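Local coordinates for protein chorismate mutase (Paraburkholderia phymatum, PDB 5TS9) that probably catalyses the rearrangement of chorismate to prephenate, the branch-point step on the route to phenylalanine and tyrosine, at residues Gln31-Lys36 and Asn90-Gln95; Gln47-Val52 and Ala80-Gln85. One frame throughout, in Å; residues are numbered along the deposited sequence.

In the fold
Helix 67-95 takes part in both contacts, meeting helix 16-39 in interaction 1 and helix 46-59 in interaction 2. The two centres lie about 16 Å apart, with interaction 1 about 18 Å from the centre of the chain and interaction 2 about 10 Å from it. One contact is apolar and the other ionic, yet they meet directly: K36 NZ lies 2.8 Å from Q85 OE1, a probable hydrogen bond, and V32 CG1 packs 3.4 Å from the same Q85 OE1. This polar cluster, extended by N81, is consistent with the polar interior where AroQ-type mutases hold chorismate. Both contacts also touch the second subunit.

Interaction 1 (Gln31-Lys36 and Asn90-Gln95); sequences QVALSK and NNWRRQ
W92 reaches across from helix 67-95 and presses the far end of its benzo ring onto A33 and L34 of helix 16-39. The indole meets A33 by its edge: W92 CZ3 is 3.7 Å from the A33 backbone carbon C, which lies near the ring plane, and W92 CH2 is 3.7 Å from A33 CB. The short side chain of A33 lets the indole edge come close to the helix backbone. L34 lends one branch of its fork, CD2, which lies 3.5 Å from W92 CH2 and comes at the ring obliquely, the two side chains crossing at about a right angle. With W92 CG anti to its own carbonyl carbon (chi1 -60°), the long, flat group spans helices whose nearest CA atoms, those of L34 and W92, are still 9.7 Å apart. The contact is purely van der Waals, without a hydrogen bond between the segments. Outside it, A98 and P99 also touch the tryptophan, and A33 packs on L88. Other residues of helix 67-95 face the second subunit. R94 NH2 donates a 2.8 Å bond to N91 OD1, in the carbonyl plane, and also makes a salt bridge with D163 of the second subunit; R93 NH1 similarly reaches N90 OD1 at 2.8 Å, but tilted 35° from the carbonyl plane. Asparagines one turn before the arginines thus steady their guanidinium groups. This buried apolar contact joins helix 67-95, near its C-terminal end, to helix 16-39 within the all-helical fold of an AroQ-type mutase.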
loop_
_atom_site.group_PDB
_atom_site.type_symbol
_atom_site.label_atom_id
_atom_site.label_comp_id
_atom_site.label_asym_id
_atom_site.label_seq_id
_atom_site.Cartn_x
_atom_site.Cartn_y
_atom_site.Cartn_z
ATOM N N GLN A 31 -9.762 -9.439 -9.639
ATOM C CA GLN A 31 -11.182 -9.744 -9.772
ATOM C C GLN A 31 -12.030 -8.961 -8.775
ATOM O O GLN A 31 -13.199 -8.684 -9.063
ATOM C CB GLN A 31 -11.425 -11.246 -9.612
ATOM C CG GLN A 31 -11.161 -12.073 -10.876
ATOM C CD GLN A 31 -12.325 -12.005 -11.850
ATOM O OE1 GLN A 31 -13.459 -11.707 -11.459
ATOM N NE2 GLN A 31 -12.059 -12.295 -13.113
ATOM N N VAL A 32 -11.500 -8.620 -7.596
ATOM C CA VAL A 32 -12.306 -7.790 -6.698
ATOM C C VAL A 32 -12.461 -6.375 -7.274
ATOM O O VAL A 32 -13.546 -5.778 -7.211
ATOM C CB VAL A 32 -11.700 -7.787 -5.285
ATOM C CG1 VAL A 32 -12.354 -6.687 -4.439
ATOM C CG2 VAL A 32 -11.882 -9.198 -4.619
ATOM N N ALA A 33 -11.401 -5.845 -7.884
ATOM C CA ALA A 33 -11.479 -4.548 -8.564
ATOM C C ALA A 33 -12.566 -4.546 -9.636
ATOM O O ALA A 33 -13.365 -3.611 -9.714
ATOM C CB ALA A 33 -10.126 -4.198 -9.184
ATOM N N LEU A 34 -12.602 -5.582 -10.475
ATOM C CA LEU A 34 -13.647 -5.690 -11.502
ATOM C C LEU A 34 -15.037 -5.620 -10.891
ATOM O O LEU A 34 -15.923 -4.912 -11.395
ATOM C CB LEU A 34 -13.493 -7.005 -12.268
ATOM C CG LEU A 34 -12.280 -7.193 -13.173
ATOM C CD1 LEU A 34 -12.233 -8.643 -13.706
ATOM C CD2 LEU A 34 -12.304 -6.165 -14.319
ATOM N N SER A 35 -15.258 -6.383 -9.820
ATOM C CA SER A 35 -16.566 -6.394 -9.187
ATOM C C SER A 35 -16.925 -5.019 -8.650
ATOM O O SER A 35 -18.072 -4.573 -8.766
ATOM C CB SER A 35 -16.588 -7.425 -8.062
ATOM O OG SER A 35 -17.788 -7.296 -7.312
ATOM N N LYS A 36 -15.961 -4.336 -8.036
ATOM C CA LYS A 36 -16.232 -3.013 -7.493
ATOM C C LYS A 36 -16.392 -1.980 -8.604
ATOM O O LYS A 36 -17.136 -1.013 -8.438
ATOM C CB LYS A 36 -15.128 -2.617 -6.516
ATOM C CG LYS A 36 -15.236 -3.414 -5.210
ATOM C CD LYS A 36 -14.156 -3.057 -4.221
ATOM C CE LYS A 36 -14.317 -3.873 -2.923
ATOM N NZ LYS A 36 -12.987 -3.920 -2.186
ATOM N N ASN A 90 -8.334 3.269 -10.715
ATOM C CA ASN A 90 -8.053 4.584 -11.281
ATOM C C ASN A 90 -7.452 4.470 -12.669
ATOM O O ASN A 90 -7.674 5.361 -13.497
ATOM C CB ASN A 90 -7.142 5.400 -10.358
ATOM C CG ASN A 90 -7.934 6.336 -9.440
ATOM O OD1 ASN A 90 -9.167 6.345 -9.471
ATOM N ND2 ASN A 90 -7.226 7.140 -8.626
ATOM N N ASN A 91 -6.693 3.403 -12.946
ATOM C CA ASN A 91 -6.253 3.161 -14.318
ATOM C C ASN A 91 -7.454 3.043 -15.242
ATOM O O ASN A 91 -7.485 3.647 -16.316
ATOM C CB ASN A 91 -5.402 1.889 -14.412
ATOM C CG ASN A 91 -4.017 2.080 -13.845
ATOM O OD1 ASN A 91 -3.651 3.194 -13.507
ATOM N ND2 ASN A 91 -3.245 0.998 -13.739
ATOM N N TRP A 92 -8.451 2.268 -14.831
ATOM C CA TRP A 92 -9.653 2.091 -15.653
ATOM C C TRP A 92 -10.452 3.380 -15.738
ATOM O O TRP A 92 -10.982 3.720 -16.804
ATOM C CB TRP A 92 -10.508 0.971 -15.070
ATOM C CG TRP A 92 -9.774 -0.318 -15.027
ATOM C CD1 TRP A 92 -8.684 -0.668 -15.789
ATOM C CD2 TRP A 92 -10.054 -1.435 -14.177
ATOM N NE1 TRP A 92 -8.269 -1.950 -15.456
ATOM C CE2 TRP A 92 -9.096 -2.436 -14.470
ATOM C CE3 TRP A 92 -11.015 -1.684 -13.194
ATOM C CZ2 TRP A 92 -9.077 -3.678 -13.810
ATOM C CZ3 TRP A 92 -11.003 -2.914 -12.541
ATOM C CH2 TRP A 92 -10.033 -3.897 -12.851
ATOM N N ARG A 93 -10.548 4.113 -14.627
ATOM C CA ARG A 93 -11.254 5.398 -14.656
ATOM C C ARG A 93 -10.637 6.347 -15.679
ATOM O O ARG A 93 -11.359 7.064 -16.379
ATOM C CB ARG A 93 -11.263 6.043 -13.260
ATOM C CG ARG A 93 -12.242 5.420 -12.268
ATOM C CD ARG A 93 -12.379 6.267 -11.017
ATOM N NE ARG A 93 -13.230 5.626 -10.020
ATOM C CZ ARG A 93 -12.786 4.982 -8.951
ATOM N NH1 ARG A 93 -11.479 4.905 -8.705
ATOM N NH2 ARG A 93 -13.656 4.423 -8.115
ATOM N N ARG A 94 -9.300 6.353 -15.800
ATOM C CA ARG A 94 -8.649 7.268 -16.739
ATOM C C ARG A 94 -8.869 6.848 -18.191
ATOM O O ARG A 94 -8.821 7.692 -19.093
ATOM C CB ARG A 94 -7.143 7.357 -16.442
ATOM C CG ARG A 94 -6.786 8.181 -15.189
ATOM C CD ARG A 94 -5.252 8.292 -14.948
ATOM N NE ARG A 94 -4.709 7.097 -14.300
ATOM C CZ ARG A 94 -4.634 6.904 -12.985
ATOM N NH1 ARG A 94 -5.041 7.842 -12.123
ATOM N NH2 ARG A 94 -4.117 5.768 -12.521
ATOM N N GLN A 95 -9.087 5.561 -18.446
ATOM C CA GLN A 95 -9.345 5.099 -19.813
ATOM C C GLN A 95 -10.825 5.087 -20.160
ATOM O O GLN A 95 -11.173 5.142 -21.349
ATOM C CB GLN A 95 -8.762 3.692 -20.020
ATOM C CG GLN A 95 -7.240 3.643 -19.979
ATOM C CD GLN A 95 -6.688 2.294 -19.512
ATOM O OE1 GLN A 95 -7.386 1.277 -19.545
ATOM N NE2 GLN A 95 -5.429 2.286 -19.068
#

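Interaction 2 (Gln47-Val52 and Ala80-Gln85)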
loop_
_atom_site.group_PDB
_atom_site.type_symbol
_atom_site.label_atom_id
_atom_site.label_comp_id
_atom_site.label_asym_id
_atom_site.label_seq_id
_atom_site.Cartn_x
_atom_site.Cartn_y
_atom_site.Cartn_z
ATOM N N GLN A 47 -15.356 -2.760 8.383
ATOM C CA GLN A 47 -15.896 -3.888 9.139
ATOM C C GLN A 47 -15.402 -5.205 8.554
ATOM O O GLN A 47 -14.827 -6.037 9.267
ATOM C CB GLN A 47 -17.425 -3.827 9.168
ATOM N N ARG A 48 -15.554 -5.385 7.240
ATOM C CA ARG A 48 -15.096 -6.621 6.614
ATOM C C ARG A 48 -13.593 -6.832 6.795
ATOM O O ARG A 48 -13.157 -7.953 7.078
ATOM C CB ARG A 48 -15.455 -6.631 5.131
ATOM N N GLU A 49 -12.775 -5.777 6.633
ATOM C CA GLU A 49 -11.337 -5.944 6.827
ATOM C C GLU A 49 -11.011 -6.360 8.260
ATOM O O GLU A 49 -10.079 -7.139 8.491
ATOM C CB GLU A 49 -10.595 -4.659 6.450
ATOM C CG GLU A 49 -10.492 -4.427 4.943
ATOM C CD GLU A 49 -9.890 -3.075 4.583
ATOM O OE1 GLU A 49 -8.944 -2.623 5.265
ATOM O OE2 GLU A 49 -10.375 -2.460 3.611
ATOM N N ALA A 50 -11.757 -5.857 9.237
ATOM C CA ALA A 50 -11.423 -6.194 10.614
ATOM C C ALA A 50 -11.748 -7.652 10.913
ATOM O O ALA A 50 -11.008 -8.314 11.660
ATOM C CB ALA A 50 -12.145 -5.250 11.570
ATOM N N GLN A 51 -12.809 -8.178 10.289
ATOM C CA GLN A 51 -13.164 -9.583 10.452
ATOM C C GLN A 51 -12.160 -10.490 9.756
ATOM O O GLN A 51 -11.828 -11.564 10.272
ATOM C CB GLN A 51 -14.569 -9.833 9.918
ATOM C CG GLN A 51 -15.134 -11.154 10.366
ATOM C CD GLN A 51 -15.305 -11.199 11.869
ATOM O OE1 GLN A 51 -16.111 -10.457 12.430
ATOM N NE2 GLN A 51 -14.532 -12.054 12.532
ATOM N N VAL A 52 -11.680 -10.075 8.580
ATOM C CA VAL A 52 -10.600 -10.793 7.903
ATOM C C VAL A 52 -9.400 -10.924 8.827
ATOM O O VAL A 52 -8.817 -12.003 8.983
ATOM C CB VAL A 52 -10.208 -10.072 6.600
ATOM C CG1 VAL A 52 -8.942 -10.689 6.015
ATOM C CG2 VAL A 52 -11.359 -10.096 5.594
ATOM N N ALA A 80 -1.820 -4.713 0.761
ATOM C CA ALA A 80 -1.279 -4.924 -0.580
ATOM C C ALA A 80 -2.415 -5.125 -1.579
ATOM O O ALA A 80 -2.365 -4.630 -2.712
ATOM C CB ALA A 80 -0.335 -6.129 -0.590
ATOM N N ASN A 81 -3.458 -5.828 -1.155
ATOM C CA ASN A 81 -4.605 -6.057 -2.027
ATOM C C ASN A 81 -5.298 -4.742 -2.379
ATOM O O ASN A 81 -5.635 -4.497 -3.542
ATOM C CB ASN A 81 -5.558 -7.038 -1.341
ATOM C CG ASN A 81 -6.257 -7.960 -2.333
ATOM O OD1 ASN A 81 -7.261 -7.587 -2.941
ATOM N ND2 ASN A 81 -5.722 -9.158 -2.503
ATOM N N LYS A 82 -5.511 -3.872 -1.390
ATOM C CA LYS A 82 -6.089 -2.560 -1.686
ATOM C C LYS A 82 -5.178 -1.725 -2.589
ATOM O O LYS A 82 -5.667 -1.004 -3.456
ATOM C CB LYS A 82 -6.401 -1.810 -0.386
ATOM C CG LYS A 82 -7.373 -2.591 0.527
ATOM C CD LYS A 82 -7.875 -1.760 1.707
ATOM C CE LYS A 82 -6.748 -1.476 2.679
ATOM N NZ LYS A 82 -7.281 -0.707 3.877
ATOM N N GLU A 83 -3.854 -1.797 -2.398
ATOM C CA GLU A 83 -2.922 -1.095 -3.286
ATOM C C GLU A 83 -3.202 -1.416 -4.750
ATOM O O GLU A 83 -3.256 -0.525 -5.610
ATOM C CB GLU A 83 -1.483 -1.481 -2.929
ATOM C CG GLU A 83 -0.430 -0.933 -3.862
ATOM C CD GLU A 83 1.001 -1.212 -3.385
ATOM O OE1 GLU A 83 1.946 -0.730 -4.030
ATOM O OE2 GLU A 83 1.185 -1.912 -2.367
ATOM N N VAL A 84 -3.369 -2.697 -5.051
ATOM C CA VAL A 84 -3.666 -3.096 -6.420
ATOM C C VAL A 84 -5.045 -2.585 -6.827
ATOM O O VAL A 84 -5.208 -2.000 -7.899
ATOM C CB VAL A 84 -3.558 -4.623 -6.568
ATOM C CG1 VAL A 84 -4.030 -5.078 -7.949
ATOM C CG2 VAL A 84 -2.107 -5.058 -6.350
ATOM N N GLN A 85 -6.048 -2.773 -5.967
ATOM C CA GLN A 85 -7.407 -2.385 -6.332
ATOM C C GLN A 85 -7.498 -0.890 -6.636
ATOM O O GLN A 85 -8.114 -0.488 -7.628
ATOM C CB GLN A 85 -8.397 -2.744 -5.223
ATOM C CG GLN A 85 -8.603 -4.223 -4.980
ATOM C CD GLN A 85 -9.574 -4.465 -3.841
ATOM O OE1 GLN A 85 -10.652 -3.860 -3.792
ATOM N NE2 GLN A 85 -9.206 -5.360 -2.919
#
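An inter-helix salt bridge joins E49 of helix 46-59 to K82 of helix 67-95, and this pair of side chains makes the whole contact between 47-52 and 80-85. The two come from opposite directions and meet in the gap, bridging backbones whose closest CA atoms, those of E49 and K82, stand 10.6 Å apart. K82 NZ donates to E49 OE1 at 2.9 Å, approaching on the syn side of the carboxylate and 22° out of its plane. The carboxylate also rests against the lysine's methylene chain, with E49 OE2 3.2 Å from K82 CD. Two long side chains suit a gap of this width. E49 runs extended beyond CG, whereas K82 folds at CG-CD (chi3 -68°), a bend that turns its ammonium group to the glutamate oxygen. E49 was modelled in two conformers, and this geometry belongs to one of them, so the bond may not be held all the time. The lysine has a second anionic partner in E79 on its own helix; two carboxylates near one ammonium would be expected to favour its charged form in this largely buried place. Y44 touches both side chains, and D45 N gives a weak bond to E49 OE2. Beside the bridge, Q85 NE2 donates 3.0 Å to N81 OD1, in the carbonyl plane and on a lone pair, with an N-H...O angle of 148°. That bond, one helical turn long, helps to set how the Q85 amide is turned, with OE1 directed to K36, while N81 ND2 has a weak bond to T28. Buried amides suit this place because each can give and accept at once. A partly buried ion pair next to a buried amide pair is consistent with the helical fold of AroQ-type chorismate mutases, whose binding pockets lie among the helices.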